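Local coordinates for protein phosphoacetylglucosamine mutase (Aspergillus lentulus, PDB 5O9X) that interconverts N-acetylglucosamine 6-phosphate and N-acetylglucosamine 1-phosphate, a phosphomutase reaction that probably proceeds through a sugar bisphosphate intermediate, at residues Thr361-Val375 with Tyr378-Ser390. The protein carries 1 engineered substitution. Sequence-based numbering, arbitrary orientation.
Sequences TGVKHLHHAAMRFDV and YFEANGHGTITFS. Unlike the reference sequence in segment 361-375: Met371 (reference Leu). With G16 (1,6-di-O-phosphono-alpha-D-glucopyranose), chain B.
Tyr378 lies flat beneath helix 363-370, which rests on one face of its ring. With CG turned between the backbone N and the carbonyl carbon (chi1 58°), the ring leaves its strand and lies across the underside of the helix. His367 CA sits over that face, 4.0 Å from the ring centroid, in a CH-pi contact. Leu366 CB closes on Tyr378 CD1 at 3.5 Å, and Ala370 CB approaches Tyr378 CD2 obliquely. Tyr378 OH lies 2.9 Å from His367 CD2, near the plane of the imidazole at its edge, a close approach to carbon; the two rings are inclined at 59°.

Toward the sugar, Leu366 spreads its methyls over the aliphatic part of Glu380, its CD1 and CD2 both meeting Glu380 CG, while Val335 and Thr337 of the neighbouring strand pack against the same leucine. Glu380 stretches its carboxylate to the start of the helix. There OE2 accepts from Gly362 N at 3.1 Å, from above the carboxylate plane, and takes further bonds from a water and from the sugar O4. OE1 accepts a 2.5 Å bond from the sugar O3, which Val363 N also reaches. The Val363 side chain crosses that of His384 at about a right angle, CG2 of the valine touching ND1 of the histidine, whose NE2 donates to phosphate oxygen O3X at 2.7 Å.

Farther along, Ala370 CB meets Thr388 CG2, and Ser390 N donates almost straight to Asp374 O (2.8 Å, 175°), where the chain enters the strand that pairs antiparallel with 385-389.

A helix leading into a beta hairpin, with a sugar-binding loop that carries a glutamate at the hairpin's turn, is characteristic of domain III in the alpha-D-phosphohexomutases; here Glu380 grips O3 and O4 of glucose 1,6-bisphosphate.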
# COMPACT_ATOMS: atom_id res chain seq x y z
N THR A 361 11.48 3.14 -0.69
CA THR A 361 10.24 2.90 0.02
C THR A 361 9.10 3.69 -0.63
O THR A 361 9.28 4.87 -1.04
CB THR A 361 10.41 3.26 1.50
OG1 THR A 361 11.08 2.16 2.10
CG2 THR A 361 9.08 3.46 2.22
N GLY A 362 7.95 3.03 -0.73
CA GLY A 362 6.72 3.73 -1.22
C GLY A 362 6.28 2.94 -2.48
O GLY A 362 7.04 2.81 -3.46
N VAL A 363 5.02 2.48 -2.49
CA VAL A 363 4.43 1.69 -3.59
C VAL A 363 4.68 2.27 -5.02
O VAL A 363 4.93 1.55 -5.97
CB VAL A 363 2.87 1.57 -3.37
CG1 VAL A 363 2.23 0.75 -4.50
CG2 VAL A 363 2.57 0.87 -2.06
N LYS A 364 4.64 3.57 -5.15
CA LYS A 364 4.87 4.21 -6.43
C LYS A 364 6.19 3.74 -7.06
O LYS A 364 6.25 3.36 -8.23
CB LYS A 364 4.77 5.76 -6.25
CG LYS A 364 5.83 6.41 -5.30
CD LYS A 364 5.33 7.70 -4.61
CE LYS A 364 6.43 8.65 -4.07
NZ LYS A 364 5.91 9.87 -3.30
N HIS A 365 7.26 3.72 -6.26
CA HIS A 365 8.56 3.24 -6.72
C HIS A 365 8.60 1.75 -7.04
O HIS A 365 9.31 1.32 -8.00
CB HIS A 365 9.62 3.55 -5.64
CG HIS A 365 9.68 5.02 -5.33
ND1 HIS A 365 10.06 5.96 -6.27
CD2 HIS A 365 9.43 5.71 -4.19
CE1 HIS A 365 10.04 7.16 -5.72
NE2 HIS A 365 9.65 7.04 -4.46
N LEU A 366 7.93 0.93 -6.21
CA LEU A 366 7.97 -0.51 -6.51
C LEU A 366 7.22 -0.82 -7.80
O LEU A 366 7.68 -1.68 -8.55
CB LEU A 366 7.34 -1.41 -5.38
CG LEU A 366 8.25 -1.53 -4.12
CD1 LEU A 366 8.10 -0.34 -3.12
CD2 LEU A 366 7.80 -2.80 -3.35
N HIS A 367 6.07 -0.17 -7.97
CA HIS A 367 5.18 -0.37 -9.13
C HIS A 367 5.97 -0.00 -10.37
O HIS A 367 6.02 -0.80 -11.33
CB HIS A 367 3.94 0.53 -9.05
CG HIS A 367 3.07 0.45 -10.27
ND1 HIS A 367 2.90 1.51 -11.15
CD2 HIS A 367 2.33 -0.58 -10.77
CE1 HIS A 367 2.10 1.13 -12.13
NE2 HIS A 367 1.77 -0.14 -11.94
N HIS A 368 6.60 1.17 -10.32
CA HIS A 368 7.54 1.60 -11.43
C HIS A 368 8.53 0.56 -11.86
O HIS A 368 8.66 0.31 -13.07
CB HIS A 368 8.30 2.91 -11.09
CG HIS A 368 9.12 3.47 -12.24
ND1 HIS A 368 10.47 3.20 -12.43
CD2 HIS A 368 8.78 4.35 -13.23
CE1 HIS A 368 10.91 3.85 -13.49
NE2 HIS A 368 9.91 4.56 -13.99
N ALA A 369 9.25 -0.07 -10.92
CA ALA A 369 10.29 -1.07 -11.26
C ALA A 369 9.70 -2.37 -11.76
O ALA A 369 10.35 -3.11 -12.55
CB ALA A 369 11.20 -1.35 -10.04
N ALA A 370 8.51 -2.70 -11.23
CA ALA A 370 7.85 -3.95 -11.57
C ALA A 370 7.37 -3.94 -13.03
O ALA A 370 7.24 -5.02 -13.60
CB ALA A 370 6.67 -4.18 -10.65
N MET A 371 7.17 -2.75 -13.63
CA MET A 371 6.82 -2.64 -15.09
C MET A 371 7.89 -3.23 -15.99
O MET A 371 7.64 -3.49 -17.17
CB MET A 371 6.57 -1.20 -15.57
CG MET A 371 5.72 -0.28 -14.71
SD MET A 371 3.96 -0.13 -15.11
CE MET A 371 3.30 -1.67 -14.48
N ARG A 372 9.08 -3.51 -15.47
CA ARG A 372 10.14 -4.02 -16.34
C ARG A 372 10.04 -5.54 -16.62
O ARG A 372 10.79 -6.06 -17.44
CB ARG A 372 11.51 -3.59 -15.81
CG ARG A 372 11.55 -2.05 -15.71
CD ARG A 372 12.91 -1.38 -15.55
NE ARG A 372 14.01 -2.04 -16.26
CZ ARG A 372 15.30 -1.71 -16.13
NH1 ARG A 372 15.67 -0.71 -15.32
NH2 ARG A 372 16.24 -2.37 -16.81
N PHE A 373 9.12 -6.23 -15.93
CA PHE A 373 8.97 -7.69 -16.02
C PHE A 373 7.66 -8.01 -16.74
O PHE A 373 6.77 -7.16 -16.77
CB PHE A 373 8.96 -8.27 -14.58
CG PHE A 373 10.26 -8.00 -13.87
CD1 PHE A 373 11.42 -8.62 -14.27
CD2 PHE A 373 10.32 -7.08 -12.79
CE1 PHE A 373 12.65 -8.35 -13.65
CE2 PHE A 373 11.55 -6.81 -12.15
CZ PHE A 373 12.71 -7.44 -12.58
N ASP A 374 7.55 -9.23 -17.29
CA ASP A 374 6.26 -9.76 -17.79
C ASP A 374 5.32 -9.88 -16.59
O ASP A 374 4.17 -9.44 -16.63
CB ASP A 374 6.45 -11.18 -18.44
CG ASP A 374 7.46 -11.21 -19.67
OD1 ASP A 374 7.45 -10.27 -20.48
OD2 ASP A 374 8.23 -12.21 -19.82
N VAL A 375 5.82 -10.51 -15.52
CA VAL A 375 5.05 -10.63 -14.25
C VAL A 375 5.91 -9.90 -13.15
O VAL A 375 7.01 -10.35 -12.85
CB VAL A 375 4.87 -12.13 -13.89
CG1 VAL A 375 4.09 -12.27 -12.61
CG2 VAL A 375 4.15 -12.90 -15.07
N TYR A 378 5.52 -7.38 -6.54
CA TYR A 378 6.14 -6.41 -5.64
C TYR A 378 5.43 -6.23 -4.29
O TYR A 378 4.25 -5.93 -4.26
CB TYR A 378 6.35 -5.07 -6.33
CG TYR A 378 5.12 -4.39 -6.89
CD1 TYR A 378 4.48 -3.30 -6.20
CD2 TYR A 378 4.63 -4.78 -8.11
CE1 TYR A 378 3.34 -2.68 -6.79
CE2 TYR A 378 3.51 -4.19 -8.68
CZ TYR A 378 2.92 -3.14 -8.05
OH TYR A 378 1.85 -2.64 -8.75
N PHE A 379 6.14 -6.49 -3.21
CA PHE A 379 5.64 -6.28 -1.83
C PHE A 379 6.66 -5.48 -1.00
O PHE A 379 7.84 -5.70 -1.21
CB PHE A 379 5.28 -7.63 -1.16
CG PHE A 379 3.95 -8.18 -1.59
CD1 PHE A 379 2.84 -8.04 -0.78
CD2 PHE A 379 3.82 -8.82 -2.85
CE1 PHE A 379 1.59 -8.52 -1.18
CE2 PHE A 379 2.57 -9.30 -3.29
CZ PHE A 379 1.47 -9.15 -2.41
N GLU A 380 6.21 -4.66 -0.04
CA GLU A 380 7.07 -4.17 0.98
C GLU A 380 6.90 -5.11 2.13
O GLU A 380 5.82 -5.74 2.23
CB GLU A 380 6.64 -2.73 1.37
CG GLU A 380 6.91 -1.80 0.17
CD GLU A 380 6.54 -0.36 0.50
OE1 GLU A 380 5.33 -0.03 0.46
OE2 GLU A 380 7.43 0.41 0.79
N ALA A 381 7.93 -5.24 2.98
CA ALA A 381 7.86 -6.12 4.15
C ALA A 381 6.64 -5.84 5.01
O ALA A 381 6.13 -6.75 5.67
CB ALA A 381 9.22 -5.99 4.98
N ASN A 382 6.21 -4.56 5.07
CA ASN A 382 5.10 -4.16 5.94
C ASN A 382 3.75 -4.70 5.42
O ASN A 382 2.71 -4.49 6.06
CB ASN A 382 5.02 -2.59 6.04
CG ASN A 382 4.74 -1.90 4.69
OD1 ASN A 382 4.11 -2.46 3.82
ND2 ASN A 382 5.20 -0.65 4.54
N GLY A 383 3.75 -5.33 4.22
CA GLY A 383 2.51 -5.99 3.70
C GLY A 383 1.73 -5.23 2.63
O GLY A 383 0.70 -5.68 2.16
N HIS A 384 2.26 -4.11 2.17
CA HIS A 384 1.79 -3.54 0.89
C HIS A 384 2.25 -4.35 -0.28
O HIS A 384 3.40 -4.85 -0.28
CB HIS A 384 2.44 -2.17 0.70
CG HIS A 384 1.59 -1.06 1.18
ND1 HIS A 384 0.47 -0.61 0.47
CD2 HIS A 384 1.65 -0.32 2.31
CE1 HIS A 384 -0.06 0.41 1.13
NE2 HIS A 384 0.63 0.61 2.25
N GLY A 385 1.38 -4.57 -1.26
CA GLY A 385 1.93 -4.99 -2.51
C GLY A 385 0.92 -5.76 -3.36
O GLY A 385 -0.26 -5.87 -3.02
N THR A 386 1.39 -6.17 -4.54
CA THR A 386 0.54 -6.75 -5.54
C THR A 386 1.40 -7.44 -6.60
O THR A 386 2.62 -7.65 -6.42
CB THR A 386 -0.52 -5.74 -6.11
OG1 THR A 386 -1.52 -6.53 -6.76
CG2 THR A 386 0.06 -4.78 -7.07
N ILE A 387 0.77 -7.81 -7.70
CA ILE A 387 1.50 -8.43 -8.80
C ILE A 387 0.95 -7.77 -10.02
O ILE A 387 -0.26 -7.66 -10.20
CB ILE A 387 1.29 -9.95 -8.90
CG1 ILE A 387 1.81 -10.64 -7.65
CG2 ILE A 387 2.19 -10.51 -10.03
CD1 ILE A 387 0.84 -11.58 -7.03
N THR A 388 1.85 -7.30 -10.85
CA THR A 388 1.44 -6.63 -12.08
C THR A 388 1.77 -7.56 -13.29
O THR A 388 2.77 -8.26 -13.29
CB THR A 388 2.06 -5.22 -12.14
OG1 THR A 388 1.61 -4.60 -13.31
CG2 THR A 388 3.52 -5.32 -12.23
N PHE A 389 0.87 -7.62 -14.26
CA PHE A 389 1.07 -8.45 -15.48
C PHE A 389 1.13 -7.48 -16.64
O PHE A 389 0.22 -6.66 -16.79
CB PHE A 389 -0.11 -9.39 -15.67
CG PHE A 389 -0.19 -10.44 -14.59
CD1 PHE A 389 0.46 -11.68 -14.76
CD2 PHE A 389 -0.90 -10.18 -13.41
CE1 PHE A 389 0.39 -12.66 -13.78
CE2 PHE A 389 -0.96 -11.14 -12.40
CZ PHE A 389 -0.32 -12.39 -12.60
N SER A 390 2.21 -7.54 -17.37
CA SER A 390 2.36 -6.66 -18.58
C SER A 390 1.32 -6.95 -19.68
O SER A 390 0.65 -8.00 -19.67
CB SER A 390 3.72 -6.85 -19.20
OG SER A 390 3.86 -8.10 -19.89
C1 G16 B . 2.88 4.27 3.33
C2 G16 B . 3.33 3.91 1.92
C3 G16 B . 4.26 2.65 1.96
C4 G16 B . 5.46 2.80 2.88
C5 G16 B . 4.94 3.16 4.27
C6 G16 B . 6.01 3.62 5.24
O1 G16 B . 2.10 3.20 3.86
O2 G16 B . 2.23 3.70 0.98
O3 G16 B . 4.58 2.35 0.66
O4 G16 B . 6.29 1.57 3.03
O5 G16 B . 4.11 4.34 4.24
O6 G16 B . 6.64 4.84 4.64
P G16 B . 7.76 5.63 5.50
O1P G16 B . 8.82 4.62 6.00
O2P G16 B . 7.05 6.24 6.74
O3P G16 B . 8.30 6.79 4.64
P' G16 B . 0.55 3.37 4.34
O1X G16 B . -0.13 4.39 3.39
O2X G16 B . 0.58 4.04 5.75
O3X G16 B . -0.05 2.01 4.50
O HOH W 1 9.55 -0.20 2.17